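Local coordinates for protein DnaJ homolog subfamily C member 27-A (PDB 6JMG) that binds GTP with magnesium as a Rab-family small GTPase, also carries a DnaJ domain, and may take part in regulating the MEK/ERK pathway, at residues F129-N134 and R150-S155; S106-L111 and E154-L159; S30-R35 and I93-V98. All coordinates share one frame; numbering follows the deposited sequence.

Contact 1 of 3, residues F129-N134 and R150-S155; sequences FAVCAN and RLWSES. With GTP (guanosine-5'-triphosphate), chain C.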
loop_
_atom_site.group_PDB
_atom_site.type_symbol
_atom_site.label_atom_id
_atom_site.label_comp_id
_atom_site.label_asym_id
_atom_site.label_seq_id
_atom_site.Cartn_x
_atom_site.Cartn_y
_atom_site.Cartn_z
ATOM N N PHE A 129 2.233 -3.442 4.251
ATOM C CA PHE A 129 1.112 -3.294 5.165
ATOM C C PHE A 129 0.892 -4.606 5.896
ATOM O O PHE A 129 0.765 -5.662 5.262
ATOM C CB PHE A 129 -0.182 -2.942 4.423
ATOM C CG PHE A 129 -0.301 -1.505 4.023
ATOM C CD1 PHE A 129 0.379 -1.020 2.919
ATOM C CD2 PHE A 129 -1.132 -0.641 4.730
ATOM C CE1 PHE A 129 0.251 0.301 2.536
ATOM C CE2 PHE A 129 -1.259 0.682 4.356
ATOM C CZ PHE A 129 -0.566 1.156 3.256
ATOM N N ALA A 130 0.789 -4.537 7.214
ATOM C CA ALA A 130 0.282 -5.650 8.000
ATOM C C ALA A 130 -1.069 -5.216 8.545
ATOM O O ALA A 130 -1.157 -4.272 9.341
ATOM C CB ALA A 130 1.255 -6.039 9.107
ATOM N N VAL A 131 -2.119 -5.869 8.068
ATOM C CA VAL A 131 -3.461 -5.674 8.603
ATOM C C VAL A 131 -3.619 -6.568 9.822
ATOM O O VAL A 131 -3.422 -7.787 9.748
ATOM C CB VAL A 131 -4.540 -5.971 7.552
ATOM C CG1 VAL A 131 -5.906 -5.725 8.140
ATOM C CG2 VAL A 131 -4.338 -5.107 6.321
ATOM N N CYS A 132 -3.963 -5.970 10.946
ATOM C CA CYS A 132 -4.165 -6.723 12.178
ATOM C C CYS A 132 -5.635 -6.673 12.566
ATOM O O CYS A 132 -6.173 -5.605 12.895
ATOM C CB CYS A 132 -3.274 -6.186 13.305
ATOM S SG CYS A 132 -1.516 -6.248 12.889
ATOM N N ALA A 133 -6.275 -7.832 12.485
ATOM C CA ALA A 133 -7.625 -8.039 12.987
ATOM C C ALA A 133 -7.446 -8.373 14.457
ATOM O O ALA A 133 -7.160 -9.520 14.813
ATOM C CB ALA A 133 -8.326 -9.154 12.214
ATOM N N ASN A 134 -7.594 -7.369 15.310
ATOM C CA ASN A 134 -7.125 -7.449 16.678
ATOM C C ASN A 134 -8.252 -7.782 17.642
ATOM O O ASN A 134 -9.434 -7.637 17.321
ATOM C CB ASN A 134 -6.467 -6.139 17.095
ATOM C CG ASN A 134 -5.587 -6.304 18.305
ATOM O OD1 ASN A 134 -4.887 -7.318 18.447
ATOM N ND2 ASN A 134 -5.623 -5.318 19.200
ATOM N N ARG A 150 -9.409 -10.964 5.584
ATOM C CA ARG A 150 -8.340 -11.506 4.757
ATOM C C ARG A 150 -8.542 -11.109 3.302
ATOM O O ARG A 150 -7.579 -10.791 2.595
ATOM C CB ARG A 150 -8.254 -13.025 4.906
ATOM C CG ARG A 150 -6.988 -13.580 4.288
ATOM C CD ARG A 150 -6.851 -15.083 4.440
ATOM N NE ARG A 150 -6.536 -15.504 5.802
ATOM C CZ ARG A 150 -5.336 -15.396 6.361
ATOM N NH1 ARG A 150 -4.315 -14.858 5.683
ATOM N NH2 ARG A 150 -5.162 -15.812 7.611
ATOM N N LEU A 151 -9.794 -11.079 2.851
ATOM C CA LEU A 151 -10.047 -10.735 1.460
ATOM C C LEU A 151 -9.770 -9.264 1.203
ATOM O O LEU A 151 -9.164 -8.909 0.186
ATOM C CB LEU A 151 -11.494 -11.052 1.086
ATOM C CG LEU A 151 -11.781 -10.706 -0.371
ATOM C CD1 LEU A 151 -11.042 -11.675 -1.271
ATOM C CD2 LEU A 151 -13.250 -10.701 -0.673
ATOM N N TRP A 152 -10.177 -8.397 2.122
ATOM C CA TRP A 152 -9.921 -6.980 1.932
ATOM C C TRP A 152 -8.430 -6.710 1.942
ATOM O O TRP A 152 -7.922 -5.954 1.111
ATOM C CB TRP A 152 -10.639 -6.191 3.014
ATOM C CG TRP A 152 -10.510 -4.720 2.909
ATOM C CD1 TRP A 152 -11.401 -3.870 2.349
ATOM C CD2 TRP A 152 -9.448 -3.907 3.429
ATOM N NE1 TRP A 152 -10.962 -2.573 2.464
ATOM C CE2 TRP A 152 -9.764 -2.567 3.127
ATOM C CE3 TRP A 152 -8.259 -4.184 4.121
ATOM C CZ2 TRP A 152 -8.933 -1.497 3.481
ATOM C CZ3 TRP A 152 -7.429 -3.121 4.466
ATOM C CH2 TRP A 152 -7.775 -1.791 4.145
ATOM N N SER A 153 -7.712 -7.383 2.838
ATOM C CA SER A 153 -6.273 -7.193 2.960
ATOM C C SER A 153 -5.529 -7.841 1.795
ATOM O O SER A 153 -4.744 -7.185 1.100
ATOM C CB SER A 153 -5.798 -7.770 4.291
ATOM O OG SER A 153 -6.577 -7.266 5.355
ATOM N N GLU A 154 -5.721 -9.147 1.599
ATOM C CA GLU A 154 -4.885 -9.857 0.642
ATOM C C GLU A 154 -5.141 -9.385 -0.785
ATOM O O GLU A 154 -4.213 -9.367 -1.600
ATOM C CB GLU A 154 -5.095 -11.365 0.778
ATOM C CG GLU A 154 -4.496 -11.940 2.064
ATOM C CD GLU A 154 -4.489 -13.467 2.113
ATOM O OE1 GLU A 154 -5.094 -14.108 1.220
ATOM O OE2 GLU A 154 -3.875 -14.025 3.052
ATOM N N SER A 155 -6.374 -8.971 -1.095
ATOM C CA SER A 155 -6.669 -8.431 -2.419
ATOM C C SER A 155 -5.892 -7.151 -2.715
ATOM O O SER A 155 -5.818 -6.743 -3.878
ATOM C CB SER A 155 -8.171 -8.171 -2.588
ATOM O OG SER A 155 -8.583 -7.038 -1.837
HETATM P PG GTP C . -5.588 5.282 20.247
HETATM O O1G GTP C . -4.121 5.527 20.527
HETATM O O2G GTP C . -5.917 5.448 18.785
HETATM O O3G GTP C . -6.421 6.257 21.061
HETATM O O3B GTP C . -6.039 3.762 20.574
HETATM P PB GTP C . -5.107 2.479 20.295
HETATM O O1B GTP C . -5.345 1.922 18.917
HETATM O O2B GTP C . -3.627 2.724 20.475
HETATM O O3A GTP C . -5.683 1.401 21.341
HETATM P PA GTP C . -4.837 0.879 22.601
HETATM O O1A GTP C . -3.594 0.127 22.194
HETATM O O2A GTP C . -4.477 2.003 23.527
HETATM O "O5'" GTP C . -5.944 -0.060 23.262
HETATM C "C5'" GTP C . -7.218 0.463 23.552
HETATM C "C4'" GTP C . -7.815 -0.383 24.670
HETATM O "O4'" GTP C . -8.034 -1.671 24.164
HETATM C "C3'" GTP C . -6.913 -0.567 25.865
HETATM O "O3'" GTP C . -7.791 -0.610 26.947
HETATM C "C2'" GTP C . -6.304 -1.943 25.729
HETATM O "O2'" GTP C . -6.135 -2.635 26.945
HETATM C "C1'" GTP C . -7.368 -2.653 24.952
HETATM N N9 GTP C . -6.800 -3.671 24.068
HETATM C C8 GTP C . -5.822 -3.495 23.121
HETATM N N7 GTP C . -5.624 -4.684 22.491
HETATM C C5 GTP C . -6.460 -5.603 23.027
HETATM C C6 GTP C . -6.669 -6.946 22.757
HETATM O O6 GTP C . -6.015 -7.526 21.894
HETATM N N1 GTP C . -7.635 -7.636 23.458
HETATM C C2 GTP C . -8.379 -7.009 24.427
HETATM N N2 GTP C . -9.287 -7.710 25.093
HETATM N N3 GTP C . -8.170 -5.667 24.699
HETATM C C4 GTP C . -7.220 -4.980 24.012
#
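The backbones of strand 128-134 and helix 146-154 come nearest at V131 and S153, whose CA atoms are 6.5 Å apart. Both residues point their side chains across the interface, and V131 is the strand residue that meets the last turn of the helix. V131 spreads its two methyls over the S153 side chain: S153 OG lies 3.3 Å from both V131 CG1 and V131 CG2, and CG2 also meets S153 CB at 3.7 Å. The hydroxyl that touches this apolar surface is satisfied within the helix, where OG hydrogen-bonds to the carbonyl oxygen of G149. The serine torsion that sets OG beside its own backbone N (chi1 -51°) brings it back toward that preceding turn. W152 contributes from the neighbouring helical position. Its six-membered ring presents an edge to V131, with CZ3 4.1 Å from V131 CG2 and the methyl close to the ring plane, and F104 meets the same indole edge-to-face. At the far end of the strand N134 enters the GTP pocket, its ND2 3.4 Å from N7 of the guanine. The amide is fixed from both ends, ND2 by V27 O and OD1 by T163 OG1. The packing belongs to the beta-alpha-beta unit of strand 128-134, helix 146-154 and strand 159-163 in the Ras-like GTPase fold, whose first strand ends in the guanine-recognition NKxD motif that N134 begins.

Contact 2 of 3, residues S106-L111 and E154-L159; sequences SLDGWL and ESKGFL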
loop_
_atom_site.group_PDB
_atom_site.type_symbol
_atom_site.label_atom_id
_atom_site.label_comp_id
_atom_site.label_asym_id
_atom_site.label_seq_id
_atom_site.Cartn_x
_atom_site.Cartn_y
_atom_site.Cartn_z
ATOM N N SER A 106 -13.971 1.446 8.359
ATOM C CA SER A 106 -13.256 2.705 8.230
ATOM C C SER A 106 -11.895 2.538 7.564
ATOM O O SER A 106 -11.233 3.542 7.275
ATOM C CB SER A 106 -13.125 3.383 9.600
ATOM O OG SER A 106 -11.860 3.141 10.178
ATOM N N LEU A 107 -11.476 1.311 7.248
ATOM C CA LEU A 107 -10.108 1.129 6.775
ATOM C C LEU A 107 -9.903 1.700 5.383
ATOM O O LEU A 107 -8.790 2.120 5.061
ATOM C CB LEU A 107 -9.739 -0.353 6.768
ATOM C CG LEU A 107 -9.566 -1.035 8.121
ATOM C CD1 LEU A 107 -9.182 -2.474 7.898
ATOM C CD2 LEU A 107 -8.505 -0.326 8.948
ATOM N N ASP A 108 -10.948 1.719 4.546
ATOM C CA ASP A 108 -10.833 2.371 3.244
ATOM C C ASP A 108 -10.536 3.854 3.414
ATOM O O ASP A 108 -9.709 4.418 2.682
ATOM C CB ASP A 108 -12.098 2.148 2.413
ATOM C CG ASP A 108 -12.156 0.750 1.768
ATOM O OD1 ASP A 108 -11.198 0.379 1.056
ATOM O OD2 ASP A 108 -13.167 0.030 1.960
ATOM N N GLY A 109 -11.172 4.491 4.407
ATOM C CA GLY A 109 -10.894 5.894 4.688
ATOM C C GLY A 109 -9.461 6.131 5.147
ATOM O O GLY A 109 -8.846 7.143 4.795
ATOM N N TRP A 110 -8.906 5.201 5.937
ATOM C CA TRP A 110 -7.510 5.331 6.350
ATOM C C TRP A 110 -6.584 5.283 5.148
ATOM O O TRP A 110 -5.649 6.086 5.046
ATOM C CB TRP A 110 -7.137 4.247 7.375
ATOM C CG TRP A 110 -7.589 4.614 8.760
ATOM C CD1 TRP A 110 -8.738 4.204 9.387
ATOM C CD2 TRP A 110 -6.939 5.512 9.669
ATOM N NE1 TRP A 110 -8.830 4.776 10.638
ATOM C CE2 TRP A 110 -7.741 5.585 10.833
ATOM C CE3 TRP A 110 -5.757 6.257 9.616
ATOM C CZ2 TRP A 110 -7.395 6.371 11.929
ATOM C CZ3 TRP A 110 -5.407 7.027 10.711
ATOM C CH2 TRP A 110 -6.218 7.074 11.854
ATOM N N LEU A 111 -6.822 4.354 4.223
ATOM C CA LEU A 111 -6.004 4.308 3.016
ATOM C C LEU A 111 -6.133 5.604 2.227
ATOM O O LEU A 111 -5.137 6.147 1.734
ATOM C CB LEU A 111 -6.410 3.116 2.154
ATOM C CG LEU A 111 -6.059 1.743 2.717
ATOM C CD1 LEU A 111 -6.320 0.656 1.707
ATOM C CD2 LEU A 111 -4.611 1.722 3.136
ATOM N N GLU A 154 -5.721 -9.147 1.599
ATOM C CA GLU A 154 -4.885 -9.857 0.642
ATOM C C GLU A 154 -5.141 -9.385 -0.785
ATOM O O GLU A 154 -4.213 -9.367 -1.600
ATOM C CB GLU A 154 -5.095 -11.365 0.778
ATOM C CG GLU A 154 -4.496 -11.940 2.064
ATOM C CD GLU A 154 -4.489 -13.467 2.113
ATOM O OE1 GLU A 154 -5.094 -14.108 1.220
ATOM O OE2 GLU A 154 -3.875 -14.025 3.052
ATOM N N SER A 155 -6.374 -8.971 -1.095
ATOM C CA SER A 155 -6.669 -8.431 -2.419
ATOM C C SER A 155 -5.892 -7.151 -2.715
ATOM O O SER A 155 -5.818 -6.743 -3.878
ATOM C CB SER A 155 -8.171 -8.171 -2.588
ATOM O OG SER A 155 -8.583 -7.038 -1.837
ATOM N N LYS A 156 -5.351 -6.483 -1.701
ATOM C CA LYS A 156 -4.611 -5.249 -1.921
ATOM C C LYS A 156 -3.116 -5.468 -1.841
ATOM O O LYS A 156 -2.356 -4.505 -1.885
ATOM C CB LYS A 156 -5.054 -4.165 -0.926
ATOM C CG LYS A 156 -6.496 -3.697 -1.169
ATOM C CD LYS A 156 -6.935 -2.660 -0.170
ATOM C CE LYS A 156 -8.461 -2.541 -0.026
ATOM N NZ LYS A 156 -9.179 -3.841 -0.009
ATOM N N GLY A 157 -2.673 -6.713 -1.716
ATOM C CA GLY A 157 -1.260 -6.963 -1.508
ATOM C C GLY A 157 -0.794 -6.833 -0.075
ATOM O O GLY A 157 0.416 -6.808 0.166
ATOM N N PHE A 158 -1.710 -6.749 0.881
ATOM C CA PHE A 158 -1.362 -6.599 2.284
ATOM C C PHE A 158 -1.194 -7.967 2.954
ATOM O O PHE A 158 -1.715 -8.983 2.498
ATOM C CB PHE A 158 -2.450 -5.817 3.018
ATOM C CG PHE A 158 -2.719 -4.443 2.456
ATOM C CD1 PHE A 158 -1.798 -3.805 1.635
ATOM C CD2 PHE A 158 -3.911 -3.778 2.770
ATOM C CE1 PHE A 158 -2.047 -2.516 1.142
ATOM C CE2 PHE A 158 -4.182 -2.493 2.277
ATOM C CZ PHE A 158 -3.252 -1.865 1.461
ATOM N N LEU A 159 -0.451 -7.983 4.050
ATOM C CA LEU A 159 -0.438 -9.141 4.928
ATOM C C LEU A 159 -1.630 -9.058 5.868
ATOM O O LEU A 159 -2.092 -7.966 6.209
ATOM C CB LEU A 159 0.858 -9.214 5.733
ATOM C CG LEU A 159 2.138 -9.203 4.907
ATOM C CD1 LEU A 159 3.352 -9.310 5.796
ATOM C CD2 LEU A 159 2.088 -10.362 3.936
#
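L111 and F158 form the close-packed part of this contact, the leucine from helix 107-117 and the phenylalanine from the loop that leads into strand 159-163. Their side chains arrive from opposite directions, and L111 CD1 stops at the rim of the aromatic ring, near its plane, 3.8 Å from F158 CE2. The second methyl, CD2, is slightly farther away, 4.2 Å from F158 CZ. With CG placed beside the backbone N (chi1 -69°), L111 carries both methyls off the helix toward this ring edge. K156 closes over the ring from another side: its CB sits 3.6 Å above the plane and over the centre of F158. The lysine chain, extended as far as CE and bent only at its last torsion, runs past the leucine, bringing K156 CD within 3.9 Å of L111 CD1. F158 is also stacked with F129, which ties it into the buried core.

Toward solvent, where D108 is exposed and K156 partly so, the contact is looser. D108 crosses the end of K156 at about a right angle, but OD1 approaches CE at 4.1 Å and remains 4.8 Å from NZ, so the opposite charges probably attract without a salt bridge forming. The two polar ends are engaged instead by W152: K156 NZ hydrogen-bonds to its carbonyl oxygen and makes a cation-pi contact with its indole, while D108 OD1 accepts a weak hydrogen bond from NE1.

What presents K156 and F158 side by side is the termination of helix 146-154. G157 N bonds to E154 O and F158 N to S153 O, with G157 at positive phi (83°) as the C-prime residue. This is a Schellman motif, here turning the chain from helix into the edge strand of the Ras-like GTPase sheet.

Contact 3 of 3, residues S30-R35 and I93-V98; sequences SCIIKR and ILVYDV. With MG (magnesium ion), chain D; GTP (guanosine-5'-triphosphate), chain C.
The helix that follows the P-loop, residues 29-38, rests on strand 91-97, in the middle of the sheet, through I32 and I33. I32 reaches V95 tip to tip: its CD1 faces both valine methyls, 3.6 Å from V95 CG1 and 3.8 Å from V95 CG2. The extended end of the isoleucine (chi2 171°) gives it this reach across backbones whose nearest CA atoms are 9.0 Å apart. One residue on, I33 makes a lighter contact, with CG1 4.4 Å from I93 CD1. F175 of helix 171-187 touches both I32 and I93, so the packing continues into a second helix.

S30 is the last residue of the P-loop sequence GNAEVGKS, the Walker A motif, and with C31 it holds the phosphates at the N-terminal end of the helix. S30 N points almost straight at the beta-phosphate oxygen O2B of GTP, at 2.9 Å and 170°. The bond from C31 N to the alpha-phosphate oxygen O1A is more bent, at 142°. The S30 hydroxyl binds the magnesium ion, with OG 2.0 Å from the metal, and is also hydrogen-bonded to D71 OD2. GTP O1G and O2B, two waters and T48 complete the six ligands, and one of those waters donates a hydrogen bond to O2A of the alpha-phosphate.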
loop_
_atom_site.group_PDB
_atom_site.type_symbol
_atom_site.label_atom_id
_atom_site.label_comp_id
_atom_site.label_asym_id
_atom_site.label_seq_id
_atom_site.Cartn_x
_atom_site.Cartn_y
_atom_site.Cartn_z
ATOM N N SER A 30 -1.335 1.015 19.896
ATOM C CA SER A 30 -0.261 1.124 20.873
ATOM C C SER A 30 0.039 -0.219 21.529
ATOM O O SER A 30 1.215 -0.564 21.720
ATOM C CB SER A 30 -0.596 2.198 21.887
ATOM O OG SER A 30 -0.941 3.365 21.199
ATOM N N CYS A 31 -1.008 -1.012 21.851
ATOM C CA CYS A 31 -0.745 -2.215 22.633
ATOM C C CYS A 31 -0.182 -3.342 21.784
ATOM O O CYS A 31 0.625 -4.127 22.286
ATOM C CB CYS A 31 -2.008 -2.758 23.333
ATOM S SG CYS A 31 -2.847 -1.769 24.573
ATOM N N ILE A 32 -0.492 -3.387 20.487
ATOM C CA ILE A 32 0.231 -4.300 19.608
ATOM C C ILE A 32 1.720 -3.972 19.616
ATOM O O ILE A 32 2.566 -4.862 19.775
ATOM C CB ILE A 32 -0.344 -4.253 18.183
ATOM C CG1 ILE A 32 -1.706 -4.957 18.128
ATOM C CG2 ILE A 32 0.610 -4.926 17.231
ATOM C CD1 ILE A 32 -2.412 -4.746 16.815
ATOM N N ILE A 33 2.065 -2.686 19.511
ATOM C CA ILE A 33 3.474 -2.320 19.438
ATOM C C ILE A 33 4.165 -2.603 20.766
ATOM O O ILE A 33 5.212 -3.260 20.819
ATOM C CB ILE A 33 3.610 -0.843 19.038
ATOM C CG1 ILE A 33 3.148 -0.645 17.588
ATOM C CG2 ILE A 33 5.047 -0.357 19.256
ATOM C CD1 ILE A 33 2.757 0.785 17.265
ATOM N N LYS A 34 3.531 -2.225 21.870
ATOM C CA LYS A 34 4.209 -2.404 23.143
ATOM C C LYS A 34 4.243 -3.865 23.578
ATOM O O LYS A 34 5.175 -4.250 24.291
ATOM C CB LYS A 34 3.505 -1.564 24.214
ATOM C CG LYS A 34 3.760 -0.091 24.094
ATOM C CD LYS A 34 3.002 0.696 25.141
ATOM C CE LYS A 34 3.638 2.070 25.319
ATOM N NZ LYS A 34 2.629 3.119 25.620
ATOM N N ARG A 35 3.312 -4.703 23.080
ATOM C CA ARG A 35 3.362 -6.131 23.369
ATOM C C ARG A 35 4.608 -6.774 22.770
ATOM O O ARG A 35 5.341 -7.493 23.463
ATOM C CB ARG A 35 2.095 -6.816 22.853
ATOM C CG ARG A 35 2.032 -8.349 23.039
ATOM C CD ARG A 35 2.027 -8.752 24.505
ATOM N NE ARG A 35 2.147 -10.197 24.672
ATOM C CZ ARG A 35 1.274 -10.957 25.328
ATOM N NH1 ARG A 35 0.198 -10.408 25.894
ATOM N NH2 ARG A 35 1.482 -12.273 25.420
ATOM N N ILE A 93 1.309 -0.632 10.108
ATOM C CA ILE A 93 0.524 -1.544 10.930
ATOM C C ILE A 93 -0.898 -0.998 10.932
ATOM O O ILE A 93 -1.196 0.010 11.584
ATOM C CB ILE A 93 1.121 -1.684 12.336
ATOM C CG1 ILE A 93 2.526 -2.269 12.225
ATOM C CG2 ILE A 93 0.329 -2.642 13.172
ATOM C CD1 ILE A 93 3.320 -2.246 13.510
ATOM N N LEU A 94 -1.774 -1.651 10.175
ATOM C CA LEU A 94 -3.152 -1.212 9.997
ATOM C C LEU A 94 -4.068 -2.120 10.807
ATOM O O LEU A 94 -4.170 -3.316 10.519
ATOM C CB LEU A 94 -3.534 -1.230 8.515
ATOM C CG LEU A 94 -4.839 -0.503 8.158
ATOM C CD1 LEU A 94 -4.692 0.975 8.399
ATOM C CD2 LEU A 94 -5.220 -0.738 6.727
ATOM N N VAL A 95 -4.758 -1.552 11.795
ATOM C CA VAL A 95 -5.390 -2.347 12.840
ATOM C C VAL A 95 -6.874 -2.029 12.895
ATOM O O VAL A 95 -7.275 -0.872 12.735
ATOM C CB VAL A 95 -4.746 -2.110 14.228
ATOM C CG1 VAL A 95 -5.231 -3.178 15.229
ATOM C CG2 VAL A 95 -3.201 -2.093 14.152
ATOM N N TYR A 96 -7.682 -3.071 13.123
ATOM C CA TYR A 96 -9.077 -2.920 13.517
ATOM C C TYR A 96 -9.425 -3.941 14.592
ATOM O O TYR A 96 -8.627 -4.822 14.942
ATOM C CB TYR A 96 -10.040 -3.075 12.345
ATOM C CG TYR A 96 -10.049 -4.424 11.696
ATOM C CD1 TYR A 96 -9.038 -4.807 10.812
ATOM C CD2 TYR A 96 -11.100 -5.306 11.913
ATOM C CE1 TYR A 96 -9.068 -6.057 10.183
ATOM C CE2 TYR A 96 -11.144 -6.545 11.294
ATOM C CZ TYR A 96 -10.132 -6.923 10.433
ATOM O OH TYR A 96 -10.189 -8.168 9.828
ATOM N N ASP A 97 -10.640 -3.797 15.117
ATOM C CA ASP A 97 -11.175 -4.617 16.198
ATOM C C ASP A 97 -12.279 -5.497 15.619
ATOM O O ASP A 97 -13.307 -4.988 15.160
ATOM C CB ASP A 97 -11.681 -3.703 17.321
ATOM C CG ASP A 97 -12.311 -4.449 18.497
ATOM O OD1 ASP A 97 -12.579 -3.772 19.517
ATOM O OD2 ASP A 97 -12.564 -5.675 18.420
ATOM N N VAL A 98 -12.080 -6.816 15.664
ATOM C CA VAL A 98 -13.067 -7.737 15.110
ATOM C C VAL A 98 -14.405 -7.623 15.820
ATOM O O VAL A 98 -15.421 -8.106 15.307
ATOM C CB VAL A 98 -12.561 -9.192 15.170
ATOM C CG1 VAL A 98 -11.299 -9.351 14.334
ATOM C CG2 VAL A 98 -12.333 -9.632 16.635
HETATM MG MG MG D . -2.543 4.415 20.720
HETATM P PG GTP C . -5.588 5.282 20.247
HETATM O O1G GTP C . -4.121 5.527 20.527
HETATM O O2G GTP C . -5.917 5.448 18.785
HETATM O O3G GTP C . -6.421 6.257 21.061
HETATM O O3B GTP C . -6.039 3.762 20.574
HETATM P PB GTP C . -5.107 2.479 20.295
HETATM O O1B GTP C . -5.345 1.922 18.917
HETATM O O2B GTP C . -3.627 2.724 20.475
HETATM O O3A GTP C . -5.683 1.401 21.341
HETATM P PA GTP C . -4.837 0.879 22.601
HETATM O O1A GTP C . -3.594 0.127 22.194
HETATM O O2A GTP C . -4.477 2.003 23.527
HETATM O "O5'" GTP C . -5.944 -0.060 23.262
HETATM C "C5'" GTP C . -7.218 0.463 23.552
HETATM C "C4'" GTP C . -7.815 -0.383 24.670
HETATM O "O4'" GTP C . -8.034 -1.671 24.164
HETATM C "C3'" GTP C . -6.913 -0.567 25.865
HETATM O "O3'" GTP C . -7.791 -0.610 26.947
HETATM C "C2'" GTP C . -6.304 -1.943 25.729
HETATM O "O2'" GTP C . -6.135 -2.635 26.945
HETATM C "C1'" GTP C . -7.368 -2.653 24.952
HETATM N N9 GTP C . -6.800 -3.671 24.068
HETATM C C8 GTP C . -5.822 -3.495 23.121
HETATM N N7 GTP C . -5.624 -4.684 22.491
HETATM C C5 GTP C . -6.460 -5.603 23.027
HETATM C C6 GTP C . -6.669 -6.946 22.757
HETATM O O6 GTP C . -6.015 -7.526 21.894
HETATM N N1 GTP C . -7.635 -7.636 23.458
HETATM C C2 GTP C . -8.379 -7.009 24.427
HETATM N N2 GTP C . -9.287 -7.710 25.093
HETATM N N3 GTP C . -8.170 -5.667 24.699
HETATM C C4 GTP C . -7.220 -4.980 24.012
HETATM O O HOH W 1 -1.955 4.558 18.694
HETATM O O HOH W 2 -2.993 4.193 22.810
#

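Overall arrangement
All three contacts belong to the Ras-like GTPase domain. Contacts 1 and 2 lie about 7 Å apart between centres and share E154 and S155; the strand pairing beside them includes a probable hydrogen bond from V131 N to L159 O of 2.8 Å. Between centres, contact 3 is about 12 Å from contact 1 and about 15 Å from contact 2. Its strand 91-97 runs next to strand 128-134, with C132 N 2.7 Å from L94 O, and L107 of contact 2 packs on Y96. GTP is reached from two directions: helix segment 30-35 of contact 3 binds the phosphates and the magnesium ion, while the strand of contact 1 ends by the guanine. Contact 2 packs farther from the nucleotide.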